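Local coordinates for mandelate racemase/muconate lactonizing enzyme-like protein (PDB 3RCY) that probably catalyses a magnesium-dependent isomerase reaction of the kind carried out by the mandelate racemase/muconate lactonizing enzyme family, at residues A[262-265]-A[266-270]. Sequence-based numbering, arbitrary orientation.
Sequences RLTT and KAEFA. With RIB (alpha-D-ribofuranose), chain M; RIB (alpha-D-ribofuranose), chain L.
Leu263 lays its CB over one face of the Phe269 ring, a CH-pi contact 4.2 Å from the ring centroid, while Thr265 O faces the rim of the ring at CD2. Here the loop after strand 257-259 of the enolase-type barrel domain runs into helix 266-274 with Thr265 as N-cap, an example of side chain and carbonyl sharing the first turn. Thr265 OG1, set between its own N and carbonyl carbon (chi1 84°), takes a weak capping bond from Ala267 N (3.1 Å) and gives its hydrogen to Thr264 O. Thr265 O accepts the first-turn bonds: Phe269 N arrives in the carbonyl plane, Glu268 N from above it (3.0 Å). In Glu268, CG stands anti to the carbonyl carbon (chi1 -73°) and the extended chain carries the carboxylate to Thr264 N, which meets OE1 from above the carboxylate plane, 2.8 Å away. OE2 forms a salt bridge with Arg86 of a neighbouring subunit, so the buried charge is held from two chains. Lys266 NZ forms a salt bridge with Glu293 on helix 290-302. Two ribose molecules border this subunit interface: the O5 hydroxyl of the chain L ribose donates to Ala267 O (2.8 Å), and O2 of the chain M ribose gives a weak bond to Glu268 OE1 (3.1 Å).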
ATOM      1  N   ARG A 262      11.115 -26.268   4.716  1.00 12.42           N
ATOM      2  CA  ARG A 262      10.068 -26.632   5.671  1.00 12.01           C
ATOM      3  C   ARG A 262       8.681 -26.206   5.196  1.00 11.71           C
ATOM      4  O   ARG A 262       7.699 -26.271   5.948  1.00 11.59           O
ATOM      5  CB  ARG A 262      10.396 -26.055   7.047  1.00 11.77           C
ATOM      6  CG  ARG A 262      11.598 -26.763   7.680  1.00 13.07           C
ATOM      7  CD  ARG A 262      11.839 -26.305   9.085  1.00 12.04           C
ATOM      8  NE  ARG A 262      12.679 -25.116   9.135  1.00 12.91           N
ATOM      9  CZ  ARG A 262      12.931 -24.428  10.243  1.00 12.48           C
ATOM     10  NH1 ARG A 262      12.391 -24.797  11.403  1.00 12.90           N
ATOM     11  NH2 ARG A 262      13.738 -23.378  10.196  1.00 12.90           N
ATOM     12  N   LEU A 263       8.610 -25.783   3.933  1.00 11.16           N
ATOM     13  CA  LEU A 263       7.357 -25.345   3.318  1.00 10.76           C
ATOM     14  C   LEU A 263       6.793 -26.428   2.409  1.00 11.34           C
ATOM     15  O   LEU A 263       7.520 -27.332   1.965  1.00 11.61           O
ATOM     16  CB  LEU A 263       7.566 -24.039   2.523  1.00 10.17           C
ATOM     17  CG  LEU A 263       8.074 -22.830   3.314  1.00  8.93           C
ATOM     18  CD1 LEU A 263       8.036 -21.555   2.436  1.00  9.81           C
ATOM     19  CD2 LEU A 263       7.284 -22.604   4.623  1.00  9.98           C
ATOM     20  N   THR A 264       5.499 -26.338   2.115  1.00 11.15           N
ATOM     21  CA  THR A 264       4.882 -27.368   1.306  1.00 11.62           C
ATOM     22  C   THR A 264       3.767 -26.861   0.404  1.00 11.40           C
ATOM     23  O   THR A 264       2.892 -26.105   0.844  1.00 11.63           O
ATOM     24  CB  THR A 264       4.387 -28.556   2.174  1.00 11.94           C
ATOM     25  OG1 THR A 264       3.878 -29.580   1.319  1.00 15.76           O
ATOM     26  CG2 THR A 264       3.306 -28.119   3.159  1.00 14.72           C
ATOM     27  N   THR A 265       3.796 -27.349  -0.840  1.00 11.29           N
ATOM     28  CA  THR A 265       2.867 -26.996  -1.938  1.00 11.51           C
ATOM     29  C   THR A 265       3.011 -25.554  -2.408  1.00 11.48           C
ATOM     30  O   THR A 265       3.517 -24.690  -1.685  1.00 11.09           O
ATOM     31  CB  THR A 265       1.346 -27.246  -1.646  1.00 11.70           C
ATOM     32  OG1 THR A 265       0.806 -26.131  -0.927  1.00 13.52           O
ATOM     33  CG2 THR A 265       1.077 -28.568  -0.891  1.00 13.42           C
ATOM     34  N   LYS A 266       2.534 -25.304  -3.628  1.00 11.56           N
ATOM     35  CA  LYS A 266       2.502 -23.964  -4.199  1.00 11.66           C
ATOM     36  C   LYS A 266       1.682 -22.978  -3.359  1.00 11.35           C
ATOM     37  O   LYS A 266       1.933 -21.780  -3.414  1.00 10.97           O
ATOM     38  CB  LYS A 266       1.970 -24.008  -5.643  1.00 11.91           C
ATOM     39  CG  LYS A 266       0.517 -24.477  -5.778  1.00 10.12           C
ATOM     40  CD  LYS A 266       0.230 -24.967  -7.197  1.00 12.51           C
ATOM     41  CE  LYS A 266      -1.108 -25.718  -7.284  1.00 10.85           C
ATOM     42  NZ  LYS A 266      -1.161 -26.984  -6.470  1.00 12.52           N
ATOM     43  N   ALA A 267       0.711 -23.474  -2.587  1.00 11.38           N
ATOM     44  CA  ALA A 267      -0.082 -22.594  -1.704  1.00 11.74           C
ATOM     45  C   ALA A 267       0.784 -21.879  -0.662  1.00 11.85           C
ATOM     46  O   ALA A 267       0.401 -20.829  -0.156  1.00 12.05           O
ATOM     47  CB  ALA A 267      -1.218 -23.370  -1.013  1.00 11.67           C
ATOM     48  N   GLU A 268       1.946 -22.449  -0.345  1.00 12.10           N
ATOM     49  CA  GLU A 268       2.875 -21.823   0.605  1.00 12.22           C
ATOM     50  C   GLU A 268       4.011 -21.089  -0.087  1.00 12.43           C
ATOM     51  O   GLU A 268       4.480 -20.070   0.412  1.00 12.40           O
ATOM     52  CB  GLU A 268       3.423 -22.858   1.595  1.00 12.88           C
ATOM     53  CG  GLU A 268       2.367 -23.279   2.606  1.00 13.67           C
ATOM     54  CD  GLU A 268       2.859 -24.263   3.666  1.00 13.92           C
ATOM     55  OE1 GLU A 268       4.069 -24.583   3.728  1.00 13.59           O
ATOM     56  OE2 GLU A 268       2.007 -24.717   4.456  1.00 14.29           O
ATOM     57  N   PHE A 269       4.456 -21.601  -1.235  1.00 11.89           N
ATOM     58  CA  PHE A 269       5.539 -20.937  -1.960  1.00 12.78           C
ATOM     59  C   PHE A 269       5.091 -19.647  -2.640  1.00 13.85           C
ATOM     60  O   PHE A 269       5.857 -18.683  -2.711  1.00 14.34           O
ATOM     61  CB  PHE A 269       6.209 -21.885  -2.949  1.00 12.29           C
ATOM     62  CG  PHE A 269       7.185 -22.817  -2.300  1.00 12.64           C
ATOM     63  CD1 PHE A 269       8.466 -22.378  -1.962  1.00 12.64           C
ATOM     64  CD2 PHE A 269       6.812 -24.120  -1.977  1.00 12.64           C
ATOM     65  CE1 PHE A 269       9.371 -23.237  -1.319  1.00 12.67           C
ATOM     66  CE2 PHE A 269       7.705 -24.990  -1.345  1.00 12.81           C
ATOM     67  CZ  PHE A 269       8.990 -24.543  -1.013  1.00 12.73           C
ATOM     68  N   ALA A 270       3.846 -19.621  -3.110  1.00 13.79           N
ATOM     69  CA  ALA A 270       3.320 -18.431  -3.781  1.00 14.65           C
ATOM     70  C   ALA A 270       3.383 -17.155  -2.917  1.00 14.04           C
ATOM     71  O   ALA A 270       3.878 -16.129  -3.389  1.00 14.36           O
ATOM     72  CB  ALA A 270       1.899 -18.681  -4.304  1.00 15.34           C
TER
HETATM   73  O5  RIB M 433       1.315 -19.869   8.985  1.00 51.74           O
HETATM   74  C5  RIB M 433       1.429 -19.402   7.637  1.00 51.69           C
HETATM   75  C4  RIB M 433       2.142 -20.471   6.830  1.00 51.71           C
HETATM   76  O4  RIB M 433       2.868 -19.878   5.756  1.00 51.68           O
HETATM   77  C3  RIB M 433       3.174 -21.194   7.669  1.00 51.70           C
HETATM   78  O3  RIB M 433       2.642 -22.421   8.136  1.00 51.94           O
HETATM   79  C2  RIB M 433       4.309 -21.487   6.732  1.00 51.71           C
HETATM   80  O2  RIB M 433       4.214 -22.833   6.275  1.00 51.95           O
HETATM   81  C1  RIB M 433       4.122 -20.540   5.565  1.00 51.95           C
HETATM   82  O1  RIB M 433       5.200 -19.597   5.531  1.00 51.41           O
HETATM   83  O5  RIB L 505      -1.479 -21.606   1.832  1.00 51.35           O
HETATM   84  C5  RIB L 505      -0.998 -20.638   2.770  1.00 50.87           C
HETATM   85  C4  RIB L 505      -1.427 -21.074   4.159  1.00 51.00           C
HETATM   86  O4  RIB L 505      -2.418 -20.171   4.647  1.00 50.85           O
HETATM   87  C3  RIB L 505      -2.051 -22.453   4.097  1.00 50.90           C
HETATM   88  O3  RIB L 505      -1.230 -23.379   4.832  1.00 51.00           O
HETATM   89  C2  RIB L 505      -3.464 -22.286   4.639  1.00 50.83           C
HETATM   90  O2  RIB L 505      -3.737 -23.199   5.694  1.00 51.19           O
HETATM   91  C1  RIB L 505      -3.539 -20.870   5.186  1.00 51.22           C
HETATM   92  O1  RIB L 505      -4.767 -20.204   4.833  1.00 50.78           O